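Local coordinates for protein 2-c-methyl-d-erythritol 4-phosphate cytidylyltransferase (Streptococcus pneumoniae, PDB 2VSH) that catalyses the transfer of the cytidylyl group of CTP to D-ribitol 5-phosphate, giving the CDP-activated ribitol used for teichoic acid precursors, at residues A5-G10 with I50-H55; R31-H36 with D113-F118; E39-E44 with R122-N127; P45-I50 with K74-I79. All coordinates share one frame; numbering follows the deposited sequence.

Interaction 1 (A5-G10 with I50-H55); sequences AGILAG and IVVGVH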
# COMPACT_ATOMS: atom_id res chain seq x y z
N ALA A 5 -10.64 -24.55 -6.01
CA ALA A 5 -10.05 -23.47 -5.24
C ALA A 5 -8.67 -23.94 -4.80
O ALA A 5 -8.51 -25.11 -4.39
CB ALA A 5 -10.90 -23.08 -4.04
N GLY A 6 -7.69 -23.04 -4.90
CA GLY A 6 -6.31 -23.28 -4.46
C GLY A 6 -5.95 -22.28 -3.37
O GLY A 6 -5.54 -21.15 -3.65
N ILE A 7 -6.07 -22.71 -2.11
CA ILE A 7 -5.84 -21.83 -0.97
C ILE A 7 -4.37 -21.89 -0.51
O ILE A 7 -3.87 -22.96 -0.09
CB ILE A 7 -6.83 -22.15 0.20
CG1 ILE A 7 -8.29 -22.16 -0.31
CG2 ILE A 7 -6.63 -21.21 1.39
CD1 ILE A 7 -8.78 -20.84 -0.96
N LEU A 8 -3.69 -20.75 -0.60
CA LEU A 8 -2.27 -20.63 -0.31
C LEU A 8 -2.08 -20.28 1.14
O LEU A 8 -2.32 -19.13 1.56
CB LEU A 8 -1.61 -19.60 -1.23
CG LEU A 8 -1.65 -20.03 -2.70
CD1 LEU A 8 -1.62 -18.83 -3.61
CD2 LEU A 8 -0.49 -20.97 -2.99
N ALA A 9 -1.67 -21.28 1.90
CA ALA A 9 -1.64 -21.20 3.36
C ALA A 9 -0.30 -21.70 3.89
O ALA A 9 -0.21 -22.23 5.01
CB ALA A 9 -2.79 -22.01 3.93
N GLY A 10 0.75 -21.53 3.10
CA GLY A 10 2.11 -21.90 3.50
C GLY A 10 2.96 -20.70 3.89
O GLY A 10 2.57 -19.87 4.73
N ILE A 50 -11.71 -27.91 -2.74
CA ILE A 50 -10.95 -26.81 -2.18
C ILE A 50 -9.62 -27.37 -1.69
O ILE A 50 -9.59 -28.16 -0.75
CB ILE A 50 -11.71 -26.13 -1.01
CG1 ILE A 50 -13.01 -25.52 -1.56
CG2 ILE A 50 -10.85 -25.04 -0.40
CD1 ILE A 50 -14.10 -25.37 -0.51
N VAL A 51 -8.55 -27.00 -2.38
CA VAL A 51 -7.25 -27.61 -2.14
C VAL A 51 -6.41 -26.57 -1.41
O VAL A 51 -6.20 -25.47 -1.91
CB VAL A 51 -6.55 -28.05 -3.46
CG1 VAL A 51 -5.28 -28.84 -3.15
CG2 VAL A 51 -7.51 -28.89 -4.33
N VAL A 52 -5.97 -26.93 -0.21
CA VAL A 52 -5.25 -26.01 0.67
C VAL A 52 -3.78 -26.42 0.81
O VAL A 52 -3.48 -27.51 1.30
CB VAL A 52 -5.89 -25.94 2.08
CG1 VAL A 52 -5.40 -24.70 2.84
CG2 VAL A 52 -7.43 -25.94 2.00
N GLY A 53 -2.88 -25.52 0.42
CA GLY A 53 -1.45 -25.76 0.53
C GLY A 53 -0.93 -25.22 1.85
O GLY A 53 -0.96 -24.03 2.08
N VAL A 54 -0.46 -26.11 2.71
CA VAL A 54 0.03 -25.74 4.03
C VAL A 54 1.47 -26.22 4.19
O VAL A 54 1.88 -27.20 3.57
CB VAL A 54 -0.89 -26.35 5.14
CG1 VAL A 54 -0.31 -26.19 6.50
CG2 VAL A 54 -2.27 -25.68 5.12
N HIS A 55 2.25 -25.51 5.00
CA HIS A 55 3.59 -25.95 5.36
C HIS A 55 3.48 -27.39 5.87
O HIS A 55 2.58 -27.71 6.66
CB HIS A 55 4.18 -25.01 6.40
CG HIS A 55 5.56 -25.37 6.85
ND1 HIS A 55 5.85 -26.52 7.55
CD2 HIS A 55 6.74 -24.71 6.72
CE1 HIS A 55 7.14 -26.56 7.83
NE2 HIS A 55 7.70 -25.47 7.34
O HOH W 1 1.38 -23.20 6.74
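Ala5 to Ala9 and Ile50 to Val54 run side by side as parallel strands, joined first by backbone hydrogen bonds. Val51 N donates to Ala5 O, and Ile7 N returns the bond to Val51 O; Gly53 N then donates to Ile7 O, and Ala9 N to Gly53 O at 2.8 Å. The first three are nearly straight, while the last is bent to 135° at the hydrogen. The next link is made by a water, which donates to Ala9 O and accepts from His55 N at 3.0 Å. Between these bonds CA-H...O contacts fill in, with Gly6 CA 3.4 Å from Val51 O.

The apolar contacts lie on the face that carries Ala5, Ile7, Ala9, Ile50, Val52 and Val54. Ala5 CB rests 4.1 Å from Ile50 CG1. Val52 has CG1 anti to its backbone N (chi1 -163°), which sets this methyl against both Ile7 CB and Ala9 CB, 3.9 Å from each. Val54 CG2 also meets Ala9 CB at 3.9 Å.

Leu8, Ala9 and Gly10 are assigned to the CTP site, so the water link lies at the end of the strand that probably faces the nucleotide. The chemistry implies a division of labour: polar bonding is confined to the paired main chains and the water, with apolar side chains packed on one face.

Interaction 2 (R31-H36 with D113-F118); sequences RPILIH and DSVRPF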
# COMPACT_ATOMS: atom_id res chain seq x y z
N ARG A 31 -13.19 -18.27 15.05
CA ARG A 31 -12.67 -19.29 14.13
C ARG A 31 -11.36 -18.81 13.51
O ARG A 31 -11.21 -17.60 13.29
CB ARG A 31 -13.69 -19.57 13.03
CG ARG A 31 -14.75 -20.56 13.48
CD ARG A 31 -16.13 -20.32 12.88
NE ARG A 31 -16.11 -19.64 11.59
CZ ARG A 31 -16.71 -18.48 11.37
NH1 ARG A 31 -17.36 -17.86 12.35
NH2 ARG A 31 -16.66 -17.92 10.17
N PRO A 32 -10.43 -19.74 13.22
CA PRO A 32 -9.15 -19.37 12.60
C PRO A 32 -9.35 -18.67 11.27
O PRO A 32 -10.28 -19.02 10.52
CB PRO A 32 -8.44 -20.72 12.36
CG PRO A 32 -9.10 -21.68 13.28
CD PRO A 32 -10.53 -21.19 13.44
N ILE A 33 -8.49 -17.71 10.97
CA ILE A 33 -8.55 -17.00 9.70
C ILE A 33 -8.68 -17.95 8.52
O ILE A 33 -9.51 -17.73 7.61
CB ILE A 33 -7.35 -16.00 9.54
CG1 ILE A 33 -7.49 -14.86 10.55
CG2 ILE A 33 -7.32 -15.44 8.10
CD1 ILE A 33 -6.21 -14.04 10.82
N LEU A 34 -7.87 -19.02 8.52
CA LEU A 34 -7.90 -20.00 7.44
C LEU A 34 -9.30 -20.57 7.21
O LEU A 34 -9.71 -20.78 6.07
CB LEU A 34 -6.92 -21.16 7.71
CG LEU A 34 -6.93 -22.32 6.71
CD1 LEU A 34 -6.54 -21.88 5.28
CD2 LEU A 34 -6.06 -23.48 7.19
N ILE A 35 -10.00 -20.81 8.31
CA ILE A 35 -11.36 -21.37 8.26
C ILE A 35 -12.36 -20.40 7.62
O ILE A 35 -13.16 -20.82 6.77
CB ILE A 35 -11.82 -21.84 9.65
CG1 ILE A 35 -10.99 -23.06 10.11
CG2 ILE A 35 -13.34 -22.12 9.67
CD1 ILE A 35 -11.05 -24.30 9.15
N HIS A 36 -12.29 -19.13 8.02
CA HIS A 36 -13.11 -18.07 7.42
C HIS A 36 -12.95 -18.08 5.91
O HIS A 36 -13.93 -17.95 5.16
CB HIS A 36 -12.66 -16.69 7.92
CG HIS A 36 -13.07 -16.38 9.32
ND1 HIS A 36 -14.32 -15.90 9.64
CD2 HIS A 36 -12.38 -16.45 10.48
CE1 HIS A 36 -14.40 -15.71 10.94
NE2 HIS A 36 -13.23 -16.03 11.48
N ASP A 113 -5.01 -16.22 -1.31
CA ASP A 113 -4.28 -16.17 -0.03
C ASP A 113 -5.16 -16.66 1.12
O ASP A 113 -6.29 -16.21 1.24
CB ASP A 113 -3.89 -14.73 0.31
CG ASP A 113 -2.86 -14.15 -0.64
OD1 ASP A 113 -2.03 -14.91 -1.19
OD2 ASP A 113 -2.86 -12.91 -0.81
N SER A 114 -4.61 -17.51 1.99
CA SER A 114 -5.35 -17.94 3.20
C SER A 114 -5.72 -16.79 4.12
O SER A 114 -6.74 -16.85 4.79
CB SER A 114 -4.55 -18.96 4.00
OG SER A 114 -3.36 -18.35 4.46
N VAL A 115 -4.88 -15.75 4.14
CA VAL A 115 -5.07 -14.60 5.04
C VAL A 115 -5.89 -13.46 4.43
O VAL A 115 -5.86 -12.31 4.90
CB VAL A 115 -3.74 -14.05 5.58
CG1 VAL A 115 -3.13 -15.04 6.59
CG2 VAL A 115 -2.77 -13.71 4.41
N ARG A 116 -6.65 -13.80 3.40
CA ARG A 116 -7.63 -12.89 2.82
C ARG A 116 -9.05 -13.44 3.06
O ARG A 116 -9.69 -13.91 2.12
CB ARG A 116 -7.37 -12.68 1.34
CG ARG A 116 -6.22 -11.71 1.04
CD ARG A 116 -6.18 -11.37 -0.44
NE ARG A 116 -4.88 -10.82 -0.83
CZ ARG A 116 -4.60 -9.52 -0.93
NH1 ARG A 116 -5.51 -8.60 -0.66
NH2 ARG A 116 -3.38 -9.13 -1.29
N PRO A 117 -9.53 -13.38 4.32
CA PRO A 117 -10.84 -13.99 4.63
C PRO A 117 -12.07 -13.22 4.13
O PRO A 117 -13.19 -13.75 4.22
CB PRO A 117 -10.84 -14.05 6.16
CG PRO A 117 -9.94 -12.95 6.60
CD PRO A 117 -8.92 -12.74 5.50
N PHE A 118 -11.87 -12.01 3.59
CA PHE A 118 -13.01 -11.17 3.21
C PHE A 118 -13.35 -11.23 1.72
O PHE A 118 -14.09 -10.38 1.21
CB PHE A 118 -12.81 -9.72 3.65
CG PHE A 118 -12.57 -9.58 5.13
CD1 PHE A 118 -13.60 -9.85 6.03
CD2 PHE A 118 -11.33 -9.20 5.61
CE1 PHE A 118 -13.38 -9.74 7.42
CE2 PHE A 118 -11.11 -9.08 7.00
CZ PHE A 118 -12.14 -9.35 7.89
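Ile33, with Pro117 the most deeply engaged residue here, turns its CG2 methyl into the bend formed by Ser114 to Pro117. Its first torsion (chi1 -68°) sets CG2 anti to the backbone N and facing the loop, where the methyl lies 3.6 Å from Ser114 O and 3.9 Å from Val115 CA. The same carbon meets Pro117 CG at 3.9 Å, so one methyl touches three residues of the loop.

Pro117 meets the first turn of the helix through CB and CG. While CG faces Ile33, CB packs 3.7 Å from His36 CB. The imidazole of His36 leads away from the proline, and its NE2 is hydrogen-bonded to Leu28 O.

Ser114 supplies the third patch: its CB lies 3.8 Å from Leu34 CD1, while OG makes a weak hydrogen bond to Leu8 O. The contact is thus carried by carbon atoms, without hydrogen bonds between the segments. Asp113 to Arg116 form a type I turn, with Arg116 N bonded to Asp113 O and a salt bridge from Arg116 NE to Asp113 OD2 (2.9 Å).

Ser114 is assigned to the CTP site, and Asp113 also pairs with Arg86 of that site. In the fold, the loop leaves strand 108-113 and leads to helix 121-133, lying against the N-terminal turn of helix 33-42. Leu34 and Ser114 both also touch Ile7 and Ala9 of strand 3-9, and Ile220 covers Ile33 and Pro117.

Interaction 3 (E39-E44 with R122-N127); sequences EKFVLE and RMIQDN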
# COMPACT_ATOMS: atom_id res chain seq x y z
N GLU A 39 -14.36 -21.26 4.21
CA GLU A 39 -15.82 -21.05 4.27
C GLU A 39 -16.40 -20.29 3.08
O GLU A 39 -17.45 -20.65 2.58
CB GLU A 39 -16.22 -20.29 5.54
CG GLU A 39 -16.51 -21.19 6.74
CD GLU A 39 -16.73 -20.40 8.02
OE1 GLU A 39 -16.85 -19.15 7.94
OE2 GLU A 39 -16.77 -21.02 9.10
N LYS A 40 -15.71 -19.23 2.66
CA LYS A 40 -16.16 -18.42 1.53
C LYS A 40 -16.21 -19.20 0.23
O LYS A 40 -16.93 -18.80 -0.69
CB LYS A 40 -15.28 -17.18 1.35
CG LYS A 40 -15.21 -16.20 2.52
CD LYS A 40 -16.57 -15.60 2.84
CE LYS A 40 -16.42 -14.44 3.79
NZ LYS A 40 -15.96 -14.88 5.14
N PHE A 41 -15.44 -20.30 0.13
CA PHE A 41 -15.38 -21.13 -1.08
C PHE A 41 -16.31 -22.36 -1.09
O PHE A 41 -16.69 -22.84 -2.16
CB PHE A 41 -13.95 -21.61 -1.36
CG PHE A 41 -13.06 -20.55 -1.98
CD1 PHE A 41 -12.94 -20.45 -3.36
CD2 PHE A 41 -12.34 -19.66 -1.17
CE1 PHE A 41 -12.11 -19.49 -3.94
CE2 PHE A 41 -11.50 -18.69 -1.74
CZ PHE A 41 -11.39 -18.60 -3.13
N VAL A 42 -16.66 -22.85 0.10
CA VAL A 42 -17.54 -24.03 0.25
C VAL A 42 -18.96 -23.84 -0.30
O VAL A 42 -19.59 -24.83 -0.70
CB VAL A 42 -17.64 -24.59 1.72
CG1 VAL A 42 -16.26 -24.89 2.30
CG2 VAL A 42 -18.46 -23.68 2.64
N LEU A 43 -19.48 -22.62 -0.28
CA LEU A 43 -20.85 -22.42 -0.77
C LEU A 43 -20.94 -22.36 -2.27
O LEU A 43 -22.01 -22.61 -2.83
CB LEU A 43 -21.47 -21.14 -0.22
CG LEU A 43 -22.15 -21.14 1.14
CD1 LEU A 43 -22.73 -19.76 1.32
CD2 LEU A 43 -23.23 -22.21 1.21
N GLU A 44 -19.83 -22.02 -2.91
CA GLU A 44 -19.83 -21.83 -4.36
C GLU A 44 -20.14 -23.14 -5.07
O GLU A 44 -19.31 -24.06 -5.06
CB GLU A 44 -18.50 -21.22 -4.83
CG GLU A 44 -18.37 -21.11 -6.36
CD GLU A 44 -19.56 -20.45 -7.01
OE1 GLU A 44 -20.06 -20.98 -8.02
OE2 GLU A 44 -20.02 -19.41 -6.48
N ARG A 122 -18.98 -12.96 -5.13
CA ARG A 122 -18.98 -12.13 -6.33
C ARG A 122 -17.59 -12.14 -6.97
O ARG A 122 -17.46 -12.29 -8.18
CB ARG A 122 -19.43 -10.72 -6.00
CG ARG A 122 -19.86 -9.85 -7.20
CD ARG A 122 -18.66 -9.22 -7.90
NE ARG A 122 -17.87 -8.35 -7.02
CZ ARG A 122 -16.58 -8.07 -7.19
NH1 ARG A 122 -15.90 -8.60 -8.22
NH2 ARG A 122 -15.95 -7.28 -6.33
N MET A 123 -16.55 -11.99 -6.15
CA MET A 123 -15.16 -12.01 -6.60
C MET A 123 -14.77 -13.36 -7.19
O MET A 123 -14.20 -13.42 -8.28
CB MET A 123 -14.22 -11.68 -5.44
CG MET A 123 -14.27 -10.21 -5.02
SD MET A 123 -13.38 -9.96 -3.47
CE MET A 123 -14.07 -8.42 -3.04
N ILE A 124 -15.09 -14.44 -6.47
CA ILE A 124 -14.87 -15.82 -6.93
C ILE A 124 -15.57 -16.05 -8.27
O ILE A 124 -14.97 -16.58 -9.19
CB ILE A 124 -15.41 -16.84 -5.92
CG1 ILE A 124 -14.59 -16.77 -4.63
CG2 ILE A 124 -15.42 -18.28 -6.51
CD1 ILE A 124 -15.33 -17.26 -3.40
N GLN A 125 -16.83 -15.65 -8.35
CA GLN A 125 -17.61 -15.84 -9.55
C GLN A 125 -17.09 -15.03 -10.75
O GLN A 125 -17.03 -15.55 -11.85
CB GLN A 125 -19.09 -15.56 -9.26
CG GLN A 125 -19.74 -16.72 -8.49
CD GLN A 125 -21.14 -16.41 -8.00
OE1 GLN A 125 -21.72 -15.37 -8.32
NE2 GLN A 125 -21.68 -17.31 -7.18
N ASP A 126 -16.72 -13.77 -10.52
CA ASP A 126 -16.07 -12.95 -11.56
C ASP A 126 -14.79 -13.55 -12.11
O ASP A 126 -14.57 -13.52 -13.32
CB ASP A 126 -15.77 -11.55 -11.03
CG ASP A 126 -17.00 -10.69 -10.96
OD1 ASP A 126 -18.10 -11.21 -11.24
OD2 ASP A 126 -16.86 -9.49 -10.62
N ASN A 127 -13.96 -14.07 -11.21
CA ASN A 127 -12.73 -14.76 -11.57
C ASN A 127 -12.96 -15.95 -12.46
O ASN A 127 -12.28 -16.13 -13.47
CB ASN A 127 -11.97 -15.20 -10.30
CG ASN A 127 -10.93 -14.19 -9.90
OD1 ASN A 127 -9.74 -14.39 -10.16
ND2 ASN A 127 -11.36 -13.09 -9.29
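Phe41 and Ile124 both have their gamma branch beside the backbone N and anti to the carbonyl carbon (chi1 -77° for Phe41 CG, with Ile124 CG1 placed alike), and these torsions bring ring and side chain together between the two helices. Glu44 instead sets CG anti to its N and then bends at chi2 (51°), carrying its carboxylate round to Gln125.

Ile124 has the most surface buried in the contact. Its CD1 methyl stands over the middle of the Phe41 ring, 4.0 Å from the centroid and close to the ring normal, a CH-pi contact. CG1 lies nearer the rim, 3.7 Å from Phe41 CE1. The CD1 methyl also comes within 3.5 Å of Lys40 O, and CG2 touches the aliphatic part of Glu44, where CG is 4.1 Å away.

The polar link lies beside this apolar patch. Gln125, extended beyond CG, donates from NE2 to the syn lone pair of Glu44 OE2 at 2.8 Å. The bond is nearly straight and lies in the amide plane, although carboxylate and amide are turned 88° against each other. Glu44 OE1 is held by Ser46 OG, so bonds to both oxygens restrain the rotation of the carboxylate.

Ile124 on the Phe41 face is the centre of the contact between the end of helix 33-42 and helix 121-133, with Phe41 continuing inward onto Ala5, Ile7 and Ile50. Chemically, the contact combines an apolar interior with one charge-assisted hydrogen bond to a buried carboxylate, whose negative charge the two donors probably help to stabilise.

Interaction 4 (P45-I50 with K74-I79); sequences PSIEKI and KERIII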
# COMPACT_ATOMS: atom_id res chain seq x y z
N PRO A 45 -21.33 -23.24 -5.70
CA PRO A 45 -21.69 -24.54 -6.29
C PRO A 45 -20.76 -25.02 -7.41
O PRO A 45 -20.73 -26.22 -7.68
CB PRO A 45 -23.11 -24.32 -6.81
CG PRO A 45 -23.24 -22.86 -7.00
CD PRO A 45 -22.41 -22.25 -5.90
N SER A 46 -20.02 -24.12 -8.06
CA SER A 46 -19.24 -24.53 -9.24
C SER A 46 -17.82 -25.04 -8.91
O SER A 46 -17.10 -25.47 -9.80
CB SER A 46 -19.21 -23.42 -10.31
OG SER A 46 -18.47 -22.29 -9.87
N ILE A 47 -17.46 -25.02 -7.63
CA ILE A 47 -16.15 -25.49 -7.16
C ILE A 47 -16.19 -26.99 -6.88
O ILE A 47 -17.01 -27.45 -6.08
CB ILE A 47 -15.70 -24.74 -5.87
CG1 ILE A 47 -15.56 -23.22 -6.11
CG2 ILE A 47 -14.40 -25.33 -5.27
CD1 ILE A 47 -14.43 -22.82 -7.04
N GLU A 48 -15.29 -27.75 -7.52
CA GLU A 48 -15.20 -29.19 -7.30
C GLU A 48 -14.54 -29.54 -5.95
O GLU A 48 -15.15 -30.21 -5.13
CB GLU A 48 -14.43 -29.83 -8.47
CG GLU A 48 -14.24 -31.34 -8.38
CD GLU A 48 -15.51 -32.18 -8.51
OE1 GLU A 48 -15.38 -33.43 -8.46
OE2 GLU A 48 -16.63 -31.63 -8.67
N LYS A 49 -13.31 -29.09 -5.74
CA LYS A 49 -12.61 -29.32 -4.46
C LYS A 49 -11.96 -28.03 -4.04
O LYS A 49 -11.65 -27.20 -4.87
CB LYS A 49 -11.52 -30.39 -4.59
CG LYS A 49 -12.00 -31.80 -4.83
CD LYS A 49 -12.82 -32.32 -3.67
CE LYS A 49 -13.05 -33.82 -3.79
NZ LYS A 49 -14.33 -34.20 -3.16
N ILE A 50 -11.71 -27.91 -2.74
CA ILE A 50 -10.95 -26.81 -2.18
C ILE A 50 -9.62 -27.37 -1.69
O ILE A 50 -9.59 -28.16 -0.75
CB ILE A 50 -11.71 -26.13 -1.01
CG1 ILE A 50 -13.01 -25.52 -1.56
CG2 ILE A 50 -10.85 -25.04 -0.40
CD1 ILE A 50 -14.10 -25.37 -0.51
N LYS A 74 -15.63 -31.81 5.03
CA LYS A 74 -14.42 -32.63 5.04
C LYS A 74 -14.02 -33.18 3.67
O LYS A 74 -12.87 -33.05 3.25
CB LYS A 74 -14.59 -33.79 6.02
CG LYS A 74 -13.78 -33.65 7.27
CD LYS A 74 -12.34 -34.09 7.02
CE LYS A 74 -12.18 -35.59 7.21
NZ LYS A 74 -10.82 -35.98 6.79
N GLU A 75 -14.97 -33.79 2.98
CA GLU A 75 -14.69 -34.46 1.71
C GLU A 75 -14.50 -33.49 0.55
O GLU A 75 -13.98 -33.89 -0.49
CB GLU A 75 -15.79 -35.49 1.39
CG GLU A 75 -15.56 -36.87 1.99
CD GLU A 75 -16.26 -37.07 3.32
OE1 GLU A 75 -17.00 -38.08 3.45
OE2 GLU A 75 -16.07 -36.24 4.23
N ARG A 76 -14.92 -32.25 0.72
CA ARG A 76 -14.74 -31.19 -0.27
C ARG A 76 -13.35 -30.54 -0.17
O ARG A 76 -12.95 -29.79 -1.07
CB ARG A 76 -15.79 -30.09 -0.08
CG ARG A 76 -17.25 -30.57 0.04
CD ARG A 76 -17.98 -30.73 -1.31
NE ARG A 76 -17.44 -29.91 -2.39
CZ ARG A 76 -17.59 -28.59 -2.52
NH1 ARG A 76 -18.28 -27.86 -1.63
NH2 ARG A 76 -17.04 -27.99 -3.56
N ILE A 77 -12.65 -30.79 0.93
CA ILE A 77 -11.40 -30.11 1.23
C ILE A 77 -10.23 -31.09 1.18
O ILE A 77 -10.32 -32.17 1.75
CB ILE A 77 -11.46 -29.39 2.59
CG1 ILE A 77 -12.58 -28.33 2.56
CG2 ILE A 77 -10.10 -28.75 2.92
CD1 ILE A 77 -13.13 -27.93 3.91
N ILE A 78 -9.17 -30.71 0.47
CA ILE A 78 -7.92 -31.48 0.43
C ILE A 78 -6.82 -30.59 1.01
O ILE A 78 -6.55 -29.52 0.48
CB ILE A 78 -7.56 -31.95 -1.02
CG1 ILE A 78 -8.59 -32.97 -1.54
CG2 ILE A 78 -6.16 -32.55 -1.07
CD1 ILE A 78 -8.56 -33.21 -3.07
N ILE A 79 -6.24 -31.04 2.12
CA ILE A 79 -5.02 -30.43 2.66
C ILE A 79 -3.80 -31.09 2.03
O ILE A 79 -3.68 -32.32 2.03
CB ILE A 79 -4.94 -30.54 4.22
CG1 ILE A 79 -6.24 -30.06 4.88
CG2 ILE A 79 -3.73 -29.74 4.76
CD1 ILE A 79 -6.59 -28.56 4.67
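Glu75 meets Lys49 through its main chain: Lys49 NZ donates to Glu75 O at 2.7 Å, the ammonium tilted from the carbonyl plane. The lysine bends at chi2 (-63°) to fold back over the 3-10 turn, bringing CD 3.6 Å from Arg76 O.

Arg76 loses the most surface to the contact. Bends at chi2 and chi3 curl its chain back along the loop 45-50, and the edge of its guanidinium faces the carbonyls of Ile47 and Glu48. NH2 makes a weak hydrogen bond to Glu48 O at 3.3 Å, and NH1 a weak one to Val42 O. Its own backbone O accepts from Ile50 N at 2.8 Å, almost straight, with Lys49 CA in a CA-H...O contact to the same oxygen.

Ile77 is bridged to Ile50 in parallel fashion, its CA 3.3 Å from Ile50 O. The two isoleucines lie on the same face of the sheet, with Ile50 CB 4.3 Å from Ile77 CG1. Ile78 completes the pairing as its N donates to Ile50 O at 2.9 Å, and on the other face its CD1 touches Lys49 CG at 4.1 Å.

This is where strands 50-54 and 77-81 start to pair, the latter being the outermost strand at this edge of the chain's mixed sheet. On one face helix 33-42 covers Ile50 through Phe41 and Val42, and Ile77 through Ile38; just before strand 50-54, Lys49 is bonded through its backbone to Ala5 of strand 3-9.

How the interactions relate
Interactions 1 and 4 lie in one mixed sheet, where strands 3-9, 50-54 and 77-81 run in neighbouring positions; they share Ile50, and their centres are about 11 Å apart. Interactions 2 and 3 use the beginning and end of helix 33-42, about 13 Å apart between centres, to meet the loop after strand 108-113 and helix 121-133. Leu34 and Phe41 of that helix pack on strand 3-9. Along the chain interaction 4 is nested within the loops closed by interactions 2 and 3, whereas interaction 1 crosses all three. Interactions 1 and 4 pair parallel strands, 2 and 3 join the helix on them to its neighbours, and 1 and 2 converge on the CTP site.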